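Local coordinates for protein split-soret cytochrome C (PDB 1H21) that carries two haem c groups and a probable [2Fe-2S] cluster per subunit of its homodimer, and may be involved in electron transport during sulfate reduction, at residues A[115-120]-A[143-148]; A[149-154]-A[169-174]; A[201-206]-A[226-231]. All blocks are in the same frame, centred on the assembly; numbering follows the deposited sequence.

Contact 1. Residues A[115-120]-A[143-148]; sequences WYEVTK and DSVLCH. With HEC (heme c), chain H.
Glu117, near the end of helix 102-118, lies along the 143-146 segment, where Ser144 OG accepts from Leu146 N in an ST turn. Glu117 CB packs on Asp143 CA at 3.9 Å, and its CG lies beside Ser144 N and 4.2 Å from Val145 CG2. Extended beyond CG (chi2 -178°), the chain carries the carboxylate past this segment. There OE2 takes a hydrogen bond from a water whose own oxygen accepts one from Val145 N, 2.8 Å away, while OE1 and OE2 also receive Gln203 NE2 and Asp228 N respectively. On the backbone, Asp143 N donates to Glu117 O at 2.8 Å. Tyr116 turns the edge of its ring to the same segment, with CE2 3.1 Å from Ser144 O; its hydroxyl reaches Ser150. Leu146 is the N-cap residue of helix 147-158, Cys147 is an inferred [2Fe-2S] ligand and His148 NE2 binds haem iron at 2.0 Å, the other axial ligand being His233 of the second subunit. Three donors grip the buried Glu117 carboxylate, an environment consistent with a negative charge there even though Asp143 OD1 lies only 4.5 Å from Glu117 OE1.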
loop_
_atom_site.group_PDB
_atom_site.type_symbol
_atom_site.label_atom_id
_atom_site.label_comp_id
_atom_site.label_asym_id
_atom_site.label_seq_id
_atom_site.Cartn_x
_atom_site.Cartn_y
_atom_site.Cartn_z
ATOM N N TRP A 115 3.992 -11.011 11.766
ATOM C CA TRP A 115 3.410 -10.912 13.086
ATOM C C TRP A 115 1.930 -10.627 12.932
ATOM O O TRP A 115 1.092 -11.294 13.554
ATOM C CB TRP A 115 4.104 -9.793 13.873
ATOM C CG TRP A 115 3.333 -9.301 15.073
ATOM C CD1 TRP A 115 3.272 -9.880 16.312
ATOM C CD2 TRP A 115 2.488 -8.141 15.129
ATOM N NE1 TRP A 115 2.434 -9.150 17.133
ATOM C CE2 TRP A 115 1.940 -8.081 16.429
ATOM C CE3 TRP A 115 2.139 -7.153 14.201
ATOM C CZ2 TRP A 115 1.064 -7.075 16.824
ATOM C CZ3 TRP A 115 1.267 -6.155 14.594
ATOM C CH2 TRP A 115 0.738 -6.122 15.897
ATOM N N TYR A 116 1.619 -9.644 12.082
ATOM C CA TYR A 116 0.240 -9.240 11.827
ATOM C C TYR A 116 -0.632 -10.389 11.324
ATOM O O TYR A 116 -1.749 -10.577 11.817
ATOM C CB TYR A 116 0.167 -8.065 10.846
ATOM C CG TYR A 116 -1.236 -7.541 10.665
ATOM C CD1 TYR A 116 -1.754 -6.572 11.517
ATOM C CD2 TYR A 116 -2.060 -8.038 9.659
ATOM C CE1 TYR A 116 -3.060 -6.116 11.377
ATOM C CE2 TYR A 116 -3.360 -7.590 9.506
ATOM C CZ TYR A 116 -3.856 -6.631 10.368
ATOM O OH TYR A 116 -5.159 -6.192 10.239
ATOM N N GLU A 117 -0.124 -11.162 10.369
ATOM C CA GLU A 117 -0.893 -12.282 9.831
ATOM C C GLU A 117 -1.323 -13.325 10.885
ATOM O O GLU A 117 -2.447 -13.835 10.833
ATOM C CB GLU A 117 -0.097 -13.013 8.754
ATOM C CG GLU A 117 0.269 -12.226 7.495
ATOM C CD GLU A 117 1.016 -13.105 6.488
ATOM O OE1 GLU A 117 1.677 -14.086 6.910
ATOM O OE2 GLU A 117 0.925 -12.845 5.269
ATOM N N VAL A 118 -0.436 -13.643 11.829
ATOM C CA VAL A 118 -0.733 -14.671 12.823
ATOM C C VAL A 118 -1.273 -14.271 14.187
ATOM O O VAL A 118 -1.961 -15.070 14.824
ATOM C CB VAL A 118 0.472 -15.602 13.053
ATOM C CG1 VAL A 118 0.838 -16.283 11.765
ATOM C CG2 VAL A 118 1.666 -14.823 13.605
ATOM N N THR A 119 -0.945 -13.075 14.655
ATOM C CA THR A 119 -1.398 -12.626 15.965
ATOM C C THR A 119 -2.896 -12.346 16.009
ATOM O O THR A 119 -3.469 -11.818 15.056
ATOM C CB THR A 119 -0.587 -11.376 16.420
ATOM O OG1 THR A 119 0.796 -11.726 16.515
ATOM C CG2 THR A 119 -1.042 -10.868 17.774
ATOM N N LYS A 120 -3.542 -12.770 17.093
ATOM C CA LYS A 120 -4.968 -12.519 17.279
ATOM C C LYS A 120 -5.024 -11.097 17.778
ATOM O O LYS A 120 -4.428 -10.779 18.806
ATOM C CB LYS A 120 -5.566 -13.445 18.327
ATOM C CG LYS A 120 -5.536 -14.902 17.960
ATOM C CD LYS A 120 -6.537 -15.641 18.802
ATOM C CE LYS A 120 -6.490 -17.110 18.497
ATOM N NZ LYS A 120 -7.738 -17.785 18.959
ATOM N N ASP A 143 -4.440 -13.559 8.832
ATOM C CA ASP A 143 -3.636 -14.370 7.915
ATOM C C ASP A 143 -3.466 -13.570 6.614
ATOM O O ASP A 143 -3.182 -14.110 5.547
ATOM C CB ASP A 143 -4.273 -15.741 7.659
ATOM C CG ASP A 143 -3.362 -16.689 6.837
ATOM O OD1 ASP A 143 -2.113 -16.557 6.867
ATOM O OD2 ASP A 143 -3.910 -17.594 6.168
ATOM N N SER A 144 -3.648 -12.256 6.727
ATOM C CA SER A 144 -3.528 -11.357 5.594
ATOM C C SER A 144 -3.206 -9.951 6.042
ATOM O O SER A 144 -3.768 -9.425 6.994
ATOM C CB SER A 144 -4.806 -11.333 4.732
ATOM O OG SER A 144 -4.720 -10.407 3.637
ATOM N N VAL A 145 -2.298 -9.355 5.294
ATOM C CA VAL A 145 -1.814 -8.014 5.483
ATOM C C VAL A 145 -2.742 -7.058 4.705
ATOM O O VAL A 145 -2.720 -5.835 4.900
ATOM C CB VAL A 145 -0.357 -8.024 4.982
ATOM C CG1 VAL A 145 -0.002 -6.781 4.265
ATOM C CG2 VAL A 145 0.580 -8.294 6.147
ATOM N N LEU A 146 -3.631 -7.651 3.909
ATOM C CA LEU A 146 -4.579 -6.915 3.089
ATOM C C LEU A 146 -5.838 -6.580 3.859
ATOM O O LEU A 146 -6.449 -7.464 4.442
ATOM C CB LEU A 146 -4.929 -7.738 1.850
ATOM C CG LEU A 146 -3.775 -8.005 0.878
ATOM C CD1 LEU A 146 -4.279 -8.769 -0.331
ATOM C CD2 LEU A 146 -3.121 -6.670 0.471
ATOM N N CYS A 147 -6.206 -5.301 3.854
ATOM C CA CYS A 147 -7.396 -4.763 4.520
ATOM C C CYS A 147 -8.712 -5.465 4.157
ATOM O O CYS A 147 -9.559 -5.703 5.019
ATOM C CB CYS A 147 -7.525 -3.292 4.145
ATOM S SG CYS A 147 -7.904 -2.185 5.459
ATOM N N HIS A 148 -8.910 -5.760 2.873
ATOM C CA HIS A 148 -10.134 -6.428 2.447
ATOM C C HIS A 148 -10.311 -7.742 3.160
ATOM O O HIS A 148 -11.393 -8.021 3.671
ATOM C CB HIS A 148 -10.184 -6.724 0.946
ATOM C CG HIS A 148 -11.332 -7.619 0.569
ATOM N ND1 HIS A 148 -12.652 -7.242 0.628
ATOM C CD2 HIS A 148 -11.347 -8.936 0.245
ATOM C CE1 HIS A 148 -13.405 -8.314 0.361
ATOM N NE2 HIS A 148 -12.665 -9.374 0.118
HETATM FE FE HEC H . -13.219 -10.889 -1.035
HETATM C CHA HEC H . -13.409 -12.415 1.937
HETATM C CHB HEC H . -16.580 -10.102 -0.874
HETATM C CHC HEC H . -12.856 -8.812 -3.704
HETATM C CHD HEC H . -10.208 -12.254 -1.658
HETATM N NA HEC H . -14.664 -11.273 0.253
HETATM C C1A HEC H . -14.523 -11.778 1.521
HETATM C C2A HEC H . -15.737 -11.672 2.311
HETATM C C3A HEC H . -16.701 -11.146 1.444
HETATM C C4A HEC H . -16.014 -10.902 0.164
HETATM C CMA HEC H . -18.157 -10.784 1.747
HETATM C CAA HEC H . -15.937 -12.112 3.774
HETATM C CBA HEC H . -16.443 -13.546 3.936
HETATM C CGA HEC H . -15.355 -14.610 3.961
HETATM O O1A HEC H . -15.450 -15.605 3.213
HETATM O O2A HEC H . -14.420 -14.473 4.769
HETATM N NB HEC H . -14.484 -9.744 -2.114
HETATM C C1B HEC H . -15.853 -9.558 -1.937
HETATM C C2B HEC H . -16.394 -8.547 -2.870
HETATM C C3B HEC H . -15.292 -8.090 -3.577
HETATM C C4B HEC H . -14.140 -8.876 -3.132
HETATM C CMB HEC H . -17.871 -8.120 -3.064
HETATM C CAB HEC H . -15.288 -7.078 -4.552
HETATM C CBB HEC H . -15.745 -5.729 -4.229
HETATM N NC HEC H . -11.746 -10.551 -2.318
HETATM C C1C HEC H . -11.744 -9.603 -3.334
HETATM C C2C HEC H . -10.456 -9.610 -4.008
HETATM C C3C HEC H . -9.644 -10.592 -3.426
HETATM C C4C HEC H . -10.511 -11.172 -2.416
HETATM C CMC HEC H . -10.128 -8.733 -5.238
HETATM C CAC HEC H . -8.372 -11.041 -3.873
HETATM C CBC HEC H . -7.117 -10.246 -3.896
HETATM N ND HEC H . -12.150 -12.162 -0.106
HETATM C C1D HEC H . -10.979 -12.727 -0.559
HETATM C C2D HEC H . -10.446 -13.616 0.444
HETATM C C3D HEC H . -11.252 -13.603 1.514
HETATM C C4D HEC H . -12.318 -12.673 1.159
HETATM C CMD HEC H . -9.160 -14.390 0.325
HETATM C CAD HEC H . -11.057 -14.421 2.803
HETATM C CBD HEC H . -11.789 -15.754 2.748
HETATM C CGD HEC H . -11.637 -16.558 4.033
HETATM O O1D HEC H . -12.303 -16.223 5.048
HETATM O O2D HEC H . -10.832 -17.523 4.022
HETATM O O HOH W 1 -0.464 -10.954 3.851
#

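Contact 2. Residues A[149-154]-A[169-174]; sequences ISVSKW and ERCGRL. Unlike the reference sequence in segment 169-174: Cys171 (reference Ala). With HEC (heme c), chain H.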
loop_
_atom_site.group_PDB
_atom_site.type_symbol
_atom_site.label_atom_id
_atom_site.label_comp_id
_atom_site.label_asym_id
_atom_site.label_seq_id
_atom_site.Cartn_x
_atom_site.Cartn_y
_atom_site.Cartn_z
ATOM N N ILE A 149 -9.264 -8.562 3.139
ATOM C CA ILE A 149 -9.282 -9.869 3.784
ATOM C C ILE A 149 -9.378 -9.813 5.308
ATOM O O ILE A 149 -10.114 -10.569 5.921
ATOM C CB ILE A 149 -8.054 -10.681 3.383
ATOM C CG1 ILE A 149 -8.067 -10.877 1.871
ATOM C CG2 ILE A 149 -8.082 -12.048 4.052
ATOM C CD1 ILE A 149 -7.005 -11.773 1.377
ATOM N N SER A 150 -8.601 -8.930 5.907
ATOM C CA SER A 150 -8.582 -8.743 7.349
ATOM C C SER A 150 -9.972 -8.309 7.853
ATOM O O SER A 150 -10.591 -8.993 8.685
ATOM C CB SER A 150 -7.514 -7.683 7.692
ATOM O OG SER A 150 -7.486 -7.339 9.064
ATOM N N VAL A 151 -10.477 -7.195 7.327
ATOM C CA VAL A 151 -11.775 -6.679 7.755
ATOM C C VAL A 151 -12.979 -7.560 7.379
ATOM O O VAL A 151 -13.744 -7.962 8.252
ATOM C CB VAL A 151 -11.997 -5.214 7.257
ATOM C CG1 VAL A 151 -13.372 -4.709 7.687
ATOM C CG2 VAL A 151 -10.897 -4.285 7.805
ATOM N N SER A 152 -13.139 -7.867 6.093
ATOM C CA SER A 152 -14.261 -8.680 5.624
ATOM C C SER A 152 -14.455 -10.006 6.369
ATOM O O SER A 152 -15.579 -10.339 6.751
ATOM C CB SER A 152 -14.154 -8.905 4.113
ATOM O OG SER A 152 -14.076 -7.657 3.446
ATOM N N LYS A 153 -13.366 -10.741 6.601
ATOM C CA LYS A 153 -13.407 -12.024 7.311
ATOM C C LYS A 153 -13.913 -11.815 8.754
ATOM O O LYS A 153 -14.873 -12.452 9.199
ATOM C CB LYS A 153 -12.008 -12.631 7.315
ATOM C CG LYS A 153 -11.940 -14.087 7.684
ATOM C CD LYS A 153 -10.506 -14.529 7.706
ATOM C CE LYS A 153 -10.415 -15.934 8.217
ATOM N NZ LYS A 153 -8.991 -16.332 8.386
ATOM N N TRP A 154 -13.314 -10.861 9.453
ATOM C CA TRP A 154 -13.709 -10.553 10.825
ATOM C C TRP A 154 -15.202 -10.173 10.943
ATOM O O TRP A 154 -15.899 -10.674 11.827
ATOM C CB TRP A 154 -12.806 -9.434 11.359
ATOM C CG TRP A 154 -13.069 -8.988 12.772
ATOM C CD1 TRP A 154 -12.468 -9.460 13.914
ATOM C CD2 TRP A 154 -13.925 -7.913 13.187
ATOM N NE1 TRP A 154 -12.890 -8.734 15.001
ATOM C CE2 TRP A 154 -13.781 -7.779 14.586
ATOM C CE3 TRP A 154 -14.792 -7.040 12.504
ATOM C CZ2 TRP A 154 -14.473 -6.804 15.323
ATOM C CZ3 TRP A 154 -15.477 -6.073 13.232
ATOM C CH2 TRP A 154 -15.313 -5.962 14.631
ATOM N N GLU A 169 -14.002 1.007 15.395
ATOM C CA GLU A 169 -13.344 1.018 16.697
ATOM C C GLU A 169 -12.216 0.001 16.573
ATOM O O GLU A 169 -11.081 0.265 16.955
ATOM C CB GLU A 169 -14.319 0.593 17.801
ATOM C CG GLU A 169 -13.707 0.504 19.207
ATOM C CD GLU A 169 -13.214 1.841 19.761
ATOM O OE1 GLU A 169 -13.895 2.868 19.589
ATOM O OE2 GLU A 169 -12.143 1.854 20.409
ATOM N N ARG A 170 -12.525 -1.148 15.984
ATOM C CA ARG A 170 -11.545 -2.209 15.775
ATOM C C ARG A 170 -10.339 -1.721 14.977
ATOM O O ARG A 170 -9.199 -1.945 15.390
ATOM C CB ARG A 170 -12.168 -3.394 15.030
ATOM C CG ARG A 170 -11.168 -4.490 14.650
ATOM C CD ARG A 170 -11.640 -5.223 13.416
ATOM N NE ARG A 170 -10.734 -6.271 12.948
ATOM C CZ ARG A 170 -10.068 -6.211 11.795
ATOM N NH1 ARG A 170 -10.194 -5.146 10.998
ATOM N NH2 ARG A 170 -9.311 -7.235 11.414
ATOM N N CYS A 171 -10.575 -1.077 13.834
ATOM C CA CYS A 171 -9.454 -0.613 13.026
ATOM C C CYS A 171 -8.632 0.426 13.778
ATOM O O CYS A 171 -7.400 0.434 13.682
ATOM C CB CYS A 171 -9.882 -0.171 11.606
ATOM S SG CYS A 171 -10.187 -1.601 10.424
ATOM N N GLY A 172 -9.299 1.175 14.650
ATOM C CA GLY A 172 -8.621 2.188 15.447
ATOM C C GLY A 172 -7.656 1.552 16.432
ATOM O O GLY A 172 -6.548 2.056 16.642
ATOM N N ARG A 173 -8.065 0.434 17.030
ATOM C CA ARG A 173 -7.227 -0.272 17.986
ATOM C C ARG A 173 -6.104 -0.995 17.270
ATOM O O ARG A 173 -4.980 -1.044 17.773
ATOM C CB ARG A 173 -8.063 -1.253 18.811
ATOM C CG ARG A 173 -9.205 -0.561 19.571
ATOM C CD ARG A 173 -10.060 -1.517 20.412
ATOM N NE ARG A 173 -11.245 -0.834 20.955
ATOM C CZ ARG A 173 -11.964 -1.253 21.998
ATOM N NH1 ARG A 173 -11.632 -2.372 22.639
ATOM N NH2 ARG A 173 -13.037 -0.556 22.380
ATOM N N LEU A 174 -6.392 -1.532 16.085
ATOM C CA LEU A 174 -5.378 -2.233 15.310
ATOM C C LEU A 174 -4.267 -1.263 14.963
ATOM O O LEU A 174 -3.091 -1.629 14.961
ATOM C CB LEU A 174 -5.962 -2.816 14.031
ATOM C CG LEU A 174 -6.908 -4.013 14.155
ATOM C CD1 LEU A 174 -7.289 -4.471 12.749
ATOM C CD2 LEU A 174 -6.247 -5.142 14.917
HETATM FE FE HEC H . -13.219 -10.889 -1.035
HETATM C CHA HEC H . -13.409 -12.415 1.937
HETATM C CHB HEC H . -16.580 -10.102 -0.874
HETATM C CHC HEC H . -12.856 -8.812 -3.704
HETATM C CHD HEC H . -10.208 -12.254 -1.658
HETATM N NA HEC H . -14.664 -11.273 0.253
HETATM C C1A HEC H . -14.523 -11.778 1.521
HETATM C C2A HEC H . -15.737 -11.672 2.311
HETATM C C3A HEC H . -16.701 -11.146 1.444
HETATM C C4A HEC H . -16.014 -10.902 0.164
HETATM C CMA HEC H . -18.157 -10.784 1.747
HETATM C CAA HEC H . -15.937 -12.112 3.774
HETATM C CBA HEC H . -16.443 -13.546 3.936
HETATM C CGA HEC H . -15.355 -14.610 3.961
HETATM O O1A HEC H . -15.450 -15.605 3.213
HETATM O O2A HEC H . -14.420 -14.473 4.769
HETATM N NB HEC H . -14.484 -9.744 -2.114
HETATM C C1B HEC H . -15.853 -9.558 -1.937
HETATM C C2B HEC H . -16.394 -8.547 -2.870
HETATM C C3B HEC H . -15.292 -8.090 -3.577
HETATM C C4B HEC H . -14.140 -8.876 -3.132
HETATM C CMB HEC H . -17.871 -8.120 -3.064
HETATM C CAB HEC H . -15.288 -7.078 -4.552
HETATM C CBB HEC H . -15.745 -5.729 -4.229
HETATM N NC HEC H . -11.746 -10.551 -2.318
HETATM C C1C HEC H . -11.744 -9.603 -3.334
HETATM C C2C HEC H . -10.456 -9.610 -4.008
HETATM C C3C HEC H . -9.644 -10.592 -3.426
HETATM C C4C HEC H . -10.511 -11.172 -2.416
HETATM C CMC HEC H . -10.128 -8.733 -5.238
HETATM C CAC HEC H . -8.372 -11.041 -3.873
HETATM C CBC HEC H . -7.117 -10.246 -3.896
HETATM N ND HEC H . -12.150 -12.162 -0.106
HETATM C C1D HEC H . -10.979 -12.727 -0.559
HETATM C C2D HEC H . -10.446 -13.616 0.444
HETATM C C3D HEC H . -11.252 -13.603 1.514
HETATM C C4D HEC H . -12.318 -12.673 1.159
HETATM C CMD HEC H . -9.160 -14.390 0.325
HETATM C CAD HEC H . -11.057 -14.421 2.803
HETATM C CBD HEC H . -11.789 -15.754 2.748
HETATM C CGD HEC H . -11.637 -16.558 4.033
HETATM O O1D HEC H . -12.303 -16.223 5.048
HETATM O O2D HEC H . -10.832 -17.523 4.022
#
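The indole of Trp154 carries Arg170 on one face: CD sits over the six-membered ring, 3.5 Å from its centroid, and CZ follows over the five-membered ring as a cation-pi contact. The guanidinium, tilted 37° against the indole, has Trp154 CB over one face and Leu174 CD1 of its own helix over the other. At its edge, almost in plane, lies Ser150 OG, which receives a nearly straight hydrogen bond (166°) from Arg170 NH2 at 3.0 Å; the same hydroxyl also pairs with Tyr116 OH. The bond and the two covered faces together fix the rotation of the buried guanidinium. Helices 147-158 and 165-192, consecutive in the chain, run in opposing directions at an oblique angle (137°) here, their axes 12.0 Å apart, and the extended arginine bridges them. Val151 CG2 lies beside it, 3.4 Å from Arg170 NH1 and 3.8 Å from Cys171 SG, a sulfur inferred to bind the [2Fe-2S] cluster. Trp154 NE1 donates to Pro138 O, which holds the pyrrole side of the indole. Other residues of helix 147-158 meet haem c: Ile149 CD1 touches methyl CMD at 3.5 Å, and Lys153 CG lies 3.4 Å from propionate oxygen O1D.

Contact 3. Residues A[201-206]-A[226-231]; sequences PMQASV and IMDCTP. With HEC (heme c), chain F.
The side chains of Gln203 and Asp228 pass at a slant, amide and carboxylate planes 24° apart, where the start of helix 204-213 meets the second haem-attachment motif. That motif is a CXXCH sequence running from Cys229 through Cys232 to the axial ligand His233; helix 204-213 itself carries the first, Cys209 to His213. Gln203, at the N-cap position of the helix, bends at its second torsion and brings NE2 to Ile226 O at 3.0 Å. The donor lies in the carbonyl plane, at a C=O...N angle of 155°, but the carbonyl oxygen is itself tilted out of the amide plane of Gln203. The aliphatic part of the same side chain passes the carboxylate, with CB 3.7 Å from Asp228 OD1.

Ser205 faces the loop, and its OG meets Asp228 and Cys229. With chi1 at 65°, OG stands between its own backbone N and carbonyl carbon, where it donates to Asp228 OD1 and accepts from Cys229 N at 3.2 Å, the bond that links the loop to the helix start. The modelled OG to OD1 separation is very short and its exact value doubtful. The other carboxylate oxygen, OD2, takes a weak hydrogen bond from Thr230 OG1, within the attachment loop.

Val206 packs beside these polar groups: CG1 meets Ile226 CG2 at 3.9 Å, and CG2 lies 3.6 Å from Met227 O. Trp82 of the second subunit packs on Gln203 and Ile226, and Phe243 of that subunit on Ser205 and Thr230, placing the contact at the dimer interface. Cys229 turns its side chain toward the helix, its sulfur 3.7 Å from Ser205 OG, and from there SG forms the thioether bond to haem carbon CAB, 1.8 Å long.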
loop_
_atom_site.group_PDB
_atom_site.type_symbol
_atom_site.label_atom_id
_atom_site.label_comp_id
_atom_site.label_asym_id
_atom_site.label_seq_id
_atom_site.Cartn_x
_atom_site.Cartn_y
_atom_site.Cartn_z
ATOM N N PRO A 201 9.804 -16.493 11.543
ATOM C CA PRO A 201 10.317 -17.250 10.397
ATOM C C PRO A 201 9.419 -17.116 9.159
ATOM O O PRO A 201 8.285 -16.612 9.242
ATOM C CB PRO A 201 10.338 -18.682 10.933
ATOM C CG PRO A 201 9.186 -18.691 11.925
ATOM C CD PRO A 201 9.359 -17.389 12.630
ATOM N N MET A 202 9.929 -17.532 8.006
ATOM C CA MET A 202 9.124 -17.460 6.797
ATOM C C MET A 202 7.878 -18.348 6.963
ATOM O O MET A 202 7.914 -19.356 7.696
ATOM C CB MET A 202 9.943 -17.903 5.576
ATOM C CG MET A 202 9.149 -17.962 4.282
ATOM S SD MET A 202 10.152 -18.059 2.823
ATOM C CE MET A 202 10.607 -16.310 2.667
ATOM N N GLN A 203 6.787 -17.958 6.294
ATOM C CA GLN A 203 5.543 -18.709 6.346
ATOM C C GLN A 203 5.724 -20.066 5.670
ATOM O O GLN A 203 6.482 -20.202 4.707
ATOM C CB GLN A 203 4.392 -17.943 5.671
ATOM C CG GLN A 203 4.118 -16.564 6.217
ATOM C CD GLN A 203 4.718 -15.493 5.339
ATOM O OE1 GLN A 203 5.857 -15.586 4.926
ATOM N NE2 GLN A 203 3.966 -14.469 5.060
ATOM N N ALA A 204 4.990 -21.055 6.160
ATOM C CA ALA A 204 5.057 -22.411 5.636
ATOM C C ALA A 204 4.755 -22.486 4.158
ATOM O O ALA A 204 5.555 -22.996 3.376
ATOM C CB ALA A 204 4.096 -23.304 6.399
ATOM N N SER A 205 3.585 -21.984 3.780
ATOM C CA SER A 205 3.164 -22.006 2.382
ATOM C C SER A 205 4.146 -21.250 1.486
ATOM O O SER A 205 4.544 -21.759 0.433
ATOM C CB SER A 205 1.752 -21.439 2.244
ATOM O OG SER A 205 1.742 -20.077 2.598
ATOM N N VAL A 206 4.581 -20.069 1.935
ATOM C CA VAL A 206 5.525 -19.261 1.166
ATOM C C VAL A 206 6.791 -20.046 0.852
ATOM O O VAL A 206 7.257 -20.061 -0.293
ATOM C CB VAL A 206 5.885 -17.970 1.900
ATOM C CG1 VAL A 206 6.799 -17.126 1.037
ATOM C CG2 VAL A 206 4.629 -17.202 2.251
ATOM N N ILE A 226 5.318 -12.157 -0.926
ATOM C CA ILE A 226 5.491 -13.148 0.114
ATOM C C ILE A 226 4.384 -13.139 1.152
ATOM O O ILE A 226 4.614 -13.379 2.335
ATOM C CB ILE A 226 6.882 -13.079 0.745
ATOM C CG1 ILE A 226 7.202 -11.649 1.168
ATOM C CG2 ILE A 226 7.922 -13.631 -0.246
ATOM C CD1 ILE A 226 8.628 -11.481 1.679
ATOM N N MET A 227 3.178 -12.822 0.693
ATOM C CA MET A 227 2.016 -12.851 1.556
ATOM C C MET A 227 1.736 -14.349 1.713
ATOM O O MET A 227 2.098 -15.143 0.829
ATOM C CB MET A 227 0.815 -12.225 0.857
ATOM C CG MET A 227 0.762 -10.739 0.904
ATOM S SD MET A 227 -0.713 -10.200 0.114
ATOM C CE MET A 227 -0.177 -10.470 -1.655
ATOM N N ASP A 228 1.126 -14.749 2.824
ATOM C CA ASP A 228 0.819 -16.155 2.993
ATOM C C ASP A 228 -0.140 -16.562 1.881
ATOM O O ASP A 228 -1.150 -15.884 1.631
ATOM C CB ASP A 228 0.205 -16.435 4.349
ATOM C CG ASP A 228 0.038 -17.900 4.578
ATOM O OD1 ASP A 228 1.023 -18.632 4.396
ATOM O OD2 ASP A 228 -1.080 -18.347 4.862
ATOM N N CYS A 229 0.187 -17.650 1.196
ATOM C CA CYS A 229 -0.610 -18.114 0.068
ATOM C C CYS A 229 -1.940 -18.785 0.395
ATOM O O CYS A 229 -2.836 -18.817 -0.444
ATOM C CB CYS A 229 0.226 -19.061 -0.761
ATOM S SG CYS A 229 1.946 -18.589 -0.794
ATOM N N THR A 230 -2.096 -19.242 1.632
ATOM C CA THR A 230 -3.273 -19.969 2.067
ATOM C C THR A 230 -4.679 -19.408 1.777
ATOM O O THR A 230 -5.538 -20.101 1.204
ATOM C CB THR A 230 -3.152 -20.293 3.595
ATOM O OG1 THR A 230 -1.944 -21.035 3.832
ATOM C CG2 THR A 230 -4.363 -21.109 4.093
ATOM N N PRO A 231 -4.926 -18.135 2.120
ATOM C CA PRO A 231 -6.264 -17.566 1.886
ATOM C C PRO A 231 -6.836 -17.642 0.479
ATOM O O PRO A 231 -8.017 -17.958 0.278
ATOM C CB PRO A 231 -6.096 -16.111 2.323
ATOM C CG PRO A 231 -4.988 -16.188 3.354
ATOM C CD PRO A 231 -4.017 -17.139 2.714
HETATM FE FE HEC F . -1.147 -15.937 -5.972
HETATM C CHA HEC F . -1.731 -15.667 -9.317
HETATM C CHB HEC F . 1.275 -18.179 -6.509
HETATM C CHC HEC F . -0.249 -15.604 -2.831
HETATM C CHD HEC F . -4.148 -14.426 -5.327
HETATM N NA HEC F . -0.329 -16.678 -7.562
HETATM C C1A HEC F . -0.616 -16.403 -8.889
HETATM C C2A HEC F . 0.306 -17.115 -9.788
HETATM C C3A HEC F . 1.105 -17.828 -8.978
HETATM C C4A HEC F . 0.690 -17.584 -7.623
HETATM C CMA HEC F . 2.205 -18.778 -9.445
HETATM C CAA HEC F . 0.350 -17.202 -11.334
HETATM C CBA HEC F . -0.562 -18.214 -12.057
HETATM C CGA HEC F . -1.983 -17.727 -12.253
HETATM O O1A HEC F . -2.912 -18.488 -11.910
HETATM O O2A HEC F . -2.165 -16.596 -12.751
HETATM N NB HEC F . 0.224 -16.737 -4.905
HETATM C C1B HEC F . 1.059 -17.761 -5.230
HETATM C C2B HEC F . 1.926 -18.104 -4.176
HETATM C C3B HEC F . 1.663 -17.242 -3.132
HETATM C C4B HEC F . 0.553 -16.410 -3.627
HETATM C CMB HEC F . 2.974 -19.188 -4.325
HETATM C CAB HEC F . 2.260 -17.152 -1.853
HETATM C CBB HEC F . 3.507 -16.492 -1.582
HETATM N NC HEC F . -1.964 -15.138 -4.406
HETATM C C1C HEC F . -1.448 -15.070 -3.153
HETATM C C2C HEC F . -2.375 -14.438 -2.258
HETATM C C3C HEC F . -3.496 -14.119 -2.988
HETATM C C4C HEC F . -3.231 -14.557 -4.297
HETATM C CMC HEC F . -2.157 -14.166 -0.759
HETATM C CAC HEC F . -4.668 -13.491 -2.595
HETATM C CBC HEC F . -4.687 -12.103 -2.142
HETATM N ND HEC F . -2.632 -15.221 -7.069
HETATM C C1D HEC F . -3.878 -14.753 -6.642
HETATM C C2D HEC F . -4.783 -14.506 -7.787
HETATM C C3D HEC F . -4.047 -14.726 -8.916
HETATM C C4D HEC F . -2.709 -15.171 -8.472
HETATM C CMD HEC F . -6.242 -14.134 -7.744
HETATM C CAD HEC F . -4.483 -14.504 -10.371
HETATM C CBD HEC F . -4.930 -15.769 -11.103
HETATM C CGD HEC F . -5.299 -15.491 -12.539
HETATM O O1D HEC F . -4.384 -15.499 -13.369
HETATM O O2D HEC F . -6.480 -15.208 -12.842
#

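Along the chain the three contacts close in series, contact 1 first and contact 3 last. Contacts 1 and 2, with centres about 10 Å apart, share helix 147-158 and both touch the same haem c. Contact 3, whose centre is about 11 Å from that of contact 1 and 20 Å from that of contact 2, belongs to the haem-attachment region that follows helix 165-192. Contact 1 therefore sits in the middle, joined to contact 2 through Tyr116 and Ser150 and to contact 3 through Glu117. Asp143 and Asp228 also bring like charges close together there. All three touch the second subunit, in keeping with a dimer linked through shared haems.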